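PDB 5FQ8: DUF5012 domain-containing protein from Bacteroides thetaiotaomicron, which is of unknown function but is probably a surface lipoprotein that joins an Ig-like domain to a BT_2262-like C-terminal domain. Local coordinates for residues Ile64-Tyr69 with Thr80-Val85; Ile133-Gly138 with Asp150-Gly155. All blocks are in the same frame, centred on the assembly; numbering follows the deposited sequence.

Contact 1. Residues Ile64-Tyr69 with Thr80-Val85; sequences IYNLVY and TFTRTV
The antiparallel beta hairpin of strands 63-72 and 78-87 in the Ig-like domain sets Tyr65 opposite Val85, Leu67 opposite Arg83 and Tyr69 opposite Phe81 as hydrogen-bonded pairs, with the non-hydrogen-bonded pairs Asn66-Thr84 and Val68-Thr82 in between. Two backbone bonds join each of the first three; in the middle one, Leu67 N reaches Arg83 O at 2.9 Å and Arg83 N returns to Leu67 O at 3.0 Å. Tyr69 carries much of the side-chain contact. Its ring and that of Phe81 are nearly parallel (14°) but slid apart, with centroids 4.6 Å from each other. Tyr69 CB makes a CH-pi contact over the face of Phe81, 3.7 Å from the ring centroid; a chi1 of 68°, with CG lodged between N and C, swings the Phe81 ring under it. Arg83 runs past the same tyrosine, its CB 3.6 Å from Tyr69 CE1, then bends at chi3 (-90°) so that NH1, at the guanidinium edge, gives a weak bond of 2.8 Å to Tyr69 OH. Glu35 takes both polar ends, salt-bridged to Arg83 and hydrogen-bonded to Tyr69. Further along this face Leu67 CD1 meets Val85 CG2 at 4.0 Å, while on the other face Thr84 OG1 gives a weak bond to Asn66 OD1. A phenylalanine in place of Tyr69 would probably leave both Arg83 NH1 and Glu35 without their hydroxyl partner. The buried arginine's charge is thus likely to be balanced by Glu35, with the tyrosine hydroxyl linking the two.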
loop_
_atom_site.group_PDB
_atom_site.type_symbol
_atom_site.label_atom_id
_atom_site.label_comp_id
_atom_site.label_asym_id
_atom_site.label_seq_id
_atom_site.Cartn_x
_atom_site.Cartn_y
_atom_site.Cartn_z
ATOM N N ILE G 64 29.152 61.753 25.718
ATOM C CA ILE G 64 28.849 60.375 25.353
ATOM C C ILE G 64 30.139 59.684 24.941
ATOM O O ILE G 64 30.863 60.172 24.064
ATOM C CB ILE G 64 27.819 60.302 24.218
ATOM C CG1 ILE G 64 26.585 61.127 24.561
ATOM C CG2 ILE G 64 27.428 58.866 23.967
ATOM C CD1 ILE G 64 25.527 61.078 23.486
ATOM N N TYR G 65 30.412 58.537 25.557
ATOM C CA TYR G 65 31.610 57.760 25.288
ATOM C C TYR G 65 31.196 56.361 24.873
ATOM O O TYR G 65 30.462 55.689 25.603
ATOM C CB TYR G 65 32.518 57.720 26.514
ATOM C CG TYR G 65 33.043 59.071 26.894
ATOM C CD1 TYR G 65 34.151 59.610 26.260
ATOM C CD2 TYR G 65 32.417 59.824 27.870
ATOM C CE1 TYR G 65 34.631 60.851 26.598
ATOM C CE2 TYR G 65 32.890 61.070 28.216
ATOM C CZ TYR G 65 33.996 61.578 27.576
ATOM O OH TYR G 65 34.465 62.820 27.919
ATOM N N ASN G 66 31.660 55.933 23.701
ATOM C CA ASN G 66 31.390 54.599 23.177
ATOM C C ASN G 66 32.635 53.731 23.289
ATOM O O ASN G 66 33.724 54.146 22.881
ATOM C CB ASN G 66 30.944 54.664 21.718
ATOM C CG ASN G 66 29.588 55.287 21.557
ATOM O OD1 ASN G 66 28.580 54.593 21.527
ATOM N ND2 ASN G 66 29.553 56.606 21.447
ATOM N N LEU G 67 32.466 52.528 23.830
ATOM C CA LEU G 67 33.526 51.536 23.921
ATOM C C LEU G 67 33.145 50.345 23.064
ATOM O O LEU G 67 32.013 49.867 23.138
ATOM C CB LEU G 67 33.744 51.095 25.359
ATOM C CG LEU G 67 34.040 52.163 26.402
ATOM C CD1 LEU G 67 33.366 51.792 27.699
ATOM C CD2 LEU G 67 35.522 52.276 26.610
ATOM N N VAL G 68 34.079 49.877 22.246
ATOM C CA VAL G 68 33.845 48.744 21.359
ATOM C C VAL G 68 34.693 47.576 21.833
ATOM O O VAL G 68 35.919 47.686 21.929
ATOM C CB VAL G 68 34.146 49.099 19.898
ATOM C CG1 VAL G 68 34.069 47.858 19.036
ATOM C CG2 VAL G 68 33.151 50.109 19.416
ATOM N N TYR G 69 34.036 46.467 22.138
ATOM C CA TYR G 69 34.690 45.252 22.596
ATOM C C TYR G 69 34.752 44.258 21.449
ATOM O O TYR G 69 33.756 44.049 20.750
ATOM C CB TYR G 69 33.932 44.628 23.765
ATOM C CG TYR G 69 33.827 45.465 25.004
ATOM C CD1 TYR G 69 32.886 46.472 25.106
ATOM C CD2 TYR G 69 34.636 45.219 26.097
ATOM C CE1 TYR G 69 32.771 47.220 26.244
ATOM C CE2 TYR G 69 34.523 45.964 27.235
ATOM C CZ TYR G 69 33.592 46.962 27.300
ATOM O OH TYR G 69 33.487 47.704 28.439
ATOM N N THR G 80 31.823 41.124 18.070
ATOM C CA THR G 80 31.944 42.390 18.769
ATOM C C THR G 80 30.638 42.753 19.450
ATOM O O THR G 80 29.570 42.265 19.080
ATOM C CB THR G 80 32.337 43.504 17.809
ATOM O OG1 THR G 80 32.719 44.652 18.565
ATOM C CG2 THR G 80 31.163 43.860 16.922
ATOM N N PHE G 81 30.742 43.620 20.459
ATOM C CA PHE G 81 29.577 44.241 21.077
ATOM C C PHE G 81 29.960 45.638 21.548
ATOM O O PHE G 81 31.134 45.938 21.757
ATOM C CB PHE G 81 28.997 43.387 22.223
ATOM C CG PHE G 81 29.870 43.281 23.448
ATOM C CD1 PHE G 81 29.852 44.258 24.424
ATOM C CD2 PHE G 81 30.646 42.166 23.661
ATOM C CE1 PHE G 81 30.629 44.148 25.562
ATOM C CE2 PHE G 81 31.422 42.052 24.797
ATOM C CZ PHE G 81 31.412 43.048 25.748
ATOM N N THR G 82 28.955 46.499 21.694
ATOM C CA THR G 82 29.164 47.890 22.083
ATOM C C THR G 82 28.625 48.162 23.475
ATOM O O THR G 82 27.580 47.634 23.860
ATOM C CB THR G 82 28.482 48.860 21.124
ATOM O OG1 THR G 82 28.617 48.388 19.784
ATOM C CG2 THR G 82 29.129 50.225 21.240
ATOM N N ARG G 83 29.329 49.011 24.213
ATOM C CA ARG G 83 28.858 49.522 25.490
ATOM C C ARG G 83 29.011 51.033 25.483
ATOM O O ARG G 83 30.096 51.545 25.194
ATOM C CB ARG G 83 29.627 48.903 26.652
ATOM C CG ARG G 83 29.051 49.225 28.007
ATOM C CD ARG G 83 29.869 48.549 29.063
ATOM N NE ARG G 83 29.372 47.215 29.365
ATOM C CZ ARG G 83 30.152 46.201 29.716
ATOM N NH1 ARG G 83 31.460 46.367 29.780
ATOM N NH2 ARG G 83 29.629 45.025 29.993
ATOM N N THR G 84 27.929 51.739 25.799
ATOM C CA THR G 84 27.878 53.194 25.747
ATOM C C THR G 84 27.801 53.770 27.153
ATOM O O THR G 84 26.910 53.405 27.924
ATOM C CB THR G 84 26.670 53.657 24.943
ATOM O OG1 THR G 84 26.641 52.971 23.690
ATOM C CG2 THR G 84 26.760 55.139 24.700
ATOM N N VAL G 85 28.712 54.681 27.476
ATOM C CA VAL G 85 28.796 55.271 28.804
ATOM C C VAL G 85 28.507 56.756 28.691
ATOM O O VAL G 85 29.125 57.445 27.874
ATOM C CB VAL G 85 30.173 55.031 29.441
ATOM C CG1 VAL G 85 30.284 55.777 30.740
ATOM C CG2 VAL G 85 30.382 53.563 29.673
#

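Contact 2. Residues Ile133-Gly138 with Asp150-Gly155; sequences ISDFLG and DYAMVG
Asp135 holds Met153 by its backbone: OD1 accepts from Met153 N at 3.0 Å, along a nearly straight N-H line (175°). The same oxygen takes Leu137 N, also at 3.0 Å, which makes an Asx turn at the head of the type I beta turn Asp135-Gly138. The two donors approach from opposite faces of the carboxylate plane, so one oxygen is gripped from above and below. With CG anti to its own N (chi1 -162°), the aspartate reaches across to the other segment, its carboxylate against the methyl of Ala152. Phe136 N then binds Met153 O at 2.9 Å. The Met153 side chain crosses Leu137 at about a right angle, CB 3.9 Å from Leu137 CG, and after the bend at chi3 its CE methyl comes to 3.4 Å from Phe136 CB. Val198 from strand 193-200 packs against both Leu137 and Met153. Where strand 130-133 ends beside the start of strand 154-159, Ile133 N gives a bond of 3.1 Å to Gly155 O, with a weak return bond from Gly155 N to Ile133 O. The backbone of Gly155 has a shape that only glycine takes easily, and a CB there would come tight against Phe136 CE2. Beyond this shell Trp196 packs edge-to-face with Phe136 and donates its NE1 to Phe136 O. The Phe136 ring has Ile133 CG2 over one face, toward its rim and 3.6 Å above the plane.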
loop_
_atom_site.group_PDB
_atom_site.type_symbol
_atom_site.label_atom_id
_atom_site.label_comp_id
_atom_site.label_asym_id
_atom_site.label_seq_id
_atom_site.Cartn_x
_atom_site.Cartn_y
_atom_site.Cartn_z
ATOM N N ILE G 133 18.694 63.530 25.395
ATOM C CA ILE G 133 17.656 62.507 25.396
ATOM C C ILE G 133 17.898 61.587 24.212
ATOM O O ILE G 133 18.074 62.055 23.083
ATOM C CB ILE G 133 16.246 63.127 25.338
ATOM C CG1 ILE G 133 15.191 62.056 25.081
ATOM C CG2 ILE G 133 16.174 64.206 24.282
ATOM C CD1 ILE G 133 14.758 61.322 26.314
ATOM N N SER G 134 17.904 60.285 24.470
ATOM C CA SER G 134 18.234 59.334 23.422
ATOM C C SER G 134 17.054 59.006 22.523
ATOM O O SER G 134 17.268 58.536 21.403
ATOM C CB SER G 134 18.765 58.048 24.034
ATOM O OG SER G 134 17.783 57.474 24.870
ATOM N N ASP G 135 15.821 59.229 22.983
ATOM C CA ASP G 135 14.656 58.919 22.163
ATOM C C ASP G 135 13.458 59.676 22.735
ATOM O O ASP G 135 12.904 59.278 23.764
ATOM C CB ASP G 135 14.400 57.416 22.122
ATOM C CG ASP G 135 13.497 57.011 20.978
ATOM O OD1 ASP G 135 12.941 57.905 20.313
ATOM O OD2 ASP G 135 13.346 55.794 20.749
ATOM N N PHE G 136 13.068 60.756 22.063
ATOM C CA PHE G 136 11.846 61.454 22.438
ATOM C C PHE G 136 10.606 60.603 22.244
ATOM O O PHE G 136 9.548 60.965 22.762
ATOM C CB PHE G 136 11.678 62.724 21.618
ATOM C CG PHE G 136 12.196 63.957 22.284
ATOM C CD1 PHE G 136 11.662 64.388 23.480
ATOM C CD2 PHE G 136 13.195 64.707 21.691
ATOM C CE1 PHE G 136 12.131 65.528 24.085
ATOM C CE2 PHE G 136 13.667 65.847 22.286
ATOM C CZ PHE G 136 13.137 66.261 23.487
ATOM N N LEU G 137 10.695 59.510 21.493
ATOM C CA LEU G 137 9.532 58.696 21.181
ATOM C C LEU G 137 9.391 57.498 22.101
ATOM O O LEU G 137 8.563 56.628 21.834
ATOM C CB LEU G 137 9.585 58.219 19.730
ATOM C CG LEU G 137 9.770 59.239 18.608
ATOM C CD1 LEU G 137 9.783 58.538 17.266
ATOM C CD2 LEU G 137 8.689 60.296 18.636
ATOM N N GLY G 138 10.178 57.423 23.169
ATOM C CA GLY G 138 10.039 56.315 24.092
ATOM C C GLY G 138 10.204 54.959 23.458
ATOM O O GLY G 138 9.725 53.963 24.005
ATOM N N ASP G 150 18.867 53.977 14.852
ATOM C CA ASP G 150 18.732 55.021 13.845
ATOM C C ASP G 150 17.334 55.607 13.863
ATOM O O ASP G 150 17.149 56.808 13.647
ATOM C CB ASP G 150 19.059 54.470 12.461
ATOM C CG ASP G 150 20.534 54.329 12.239
ATOM O OD1 ASP G 150 21.288 55.109 12.841
ATOM O OD2 ASP G 150 20.940 53.439 11.473
ATOM N N TYR G 151 16.342 54.781 14.162
ATOM C CA TYR G 151 14.967 55.253 14.258
ATOM C C TYR G 151 14.583 55.609 15.683
ATOM O O TYR G 151 13.487 55.294 16.144
ATOM C CB TYR G 151 14.031 54.205 13.674
ATOM C CG TYR G 151 14.358 53.864 12.240
ATOM C CD1 TYR G 151 15.350 52.936 11.938
ATOM C CD2 TYR G 151 13.696 54.477 11.190
ATOM C CE1 TYR G 151 15.666 52.621 10.636
ATOM C CE2 TYR G 151 14.002 54.165 9.885
ATOM C CZ TYR G 151 14.990 53.235 9.615
ATOM O OH TYR G 151 15.303 52.919 8.317
ATOM N N ALA G 152 15.493 56.257 16.401
ATOM C CA ALA G 152 15.217 56.889 17.679
ATOM C C ALA G 152 15.404 58.389 17.516
ATOM O O ALA G 152 16.271 58.831 16.758
ATOM C CB ALA G 152 16.140 56.359 18.770
ATOM N N MET G 153 14.595 59.173 18.224
ATOM C CA MET G 153 14.571 60.620 18.017
ATOM C C MET G 153 15.451 61.294 19.059
ATOM O O MET G 153 14.998 61.664 20.138
ATOM C CB MET G 153 13.147 61.141 18.074
ATOM C CG MET G 153 13.031 62.604 17.720
ATOM S SD MET G 153 11.325 63.122 17.610
ATOM C CE MET G 153 11.388 64.515 18.713
ATOM N N VAL G 154 16.723 61.480 18.722
ATOM C CA VAL G 154 17.672 62.101 19.636
ATOM C C VAL G 154 17.398 63.595 19.698
ATOM O O VAL G 154 16.606 64.118 18.910
ATOM C CB VAL G 154 19.122 61.819 19.205
ATOM C CG1 VAL G 154 19.347 60.330 19.089
ATOM C CG2 VAL G 154 19.419 62.495 17.887
ATOM N N GLY G 155 18.034 64.286 20.633
ATOM C CA GLY G 155 17.898 65.724 20.718
ATOM C C GLY G 155 18.313 66.226 22.086
ATOM O O GLY G 155 18.800 65.471 22.921
#

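Overall arrangement
From the N terminus the chain runs through the Ig-like domain first, and contact 1 closes the short connection between strands 63-72 and 78-87, the two inner strands of a four-stranded mixed sheet flanked by 24-27 and 52-54. The chain then enters the C-terminal domain, where contact 2 draws together the two ends of the long loop between strands 130-133 and 154-159. The two closures follow in series, neither nested nor crossed, and each stays within its own domain. The centres of contact 1 and contact 2 lie about 18 Å apart, and the nearest atoms of contact 1 and contact 2 are about 7 Å apart, so they do not touch.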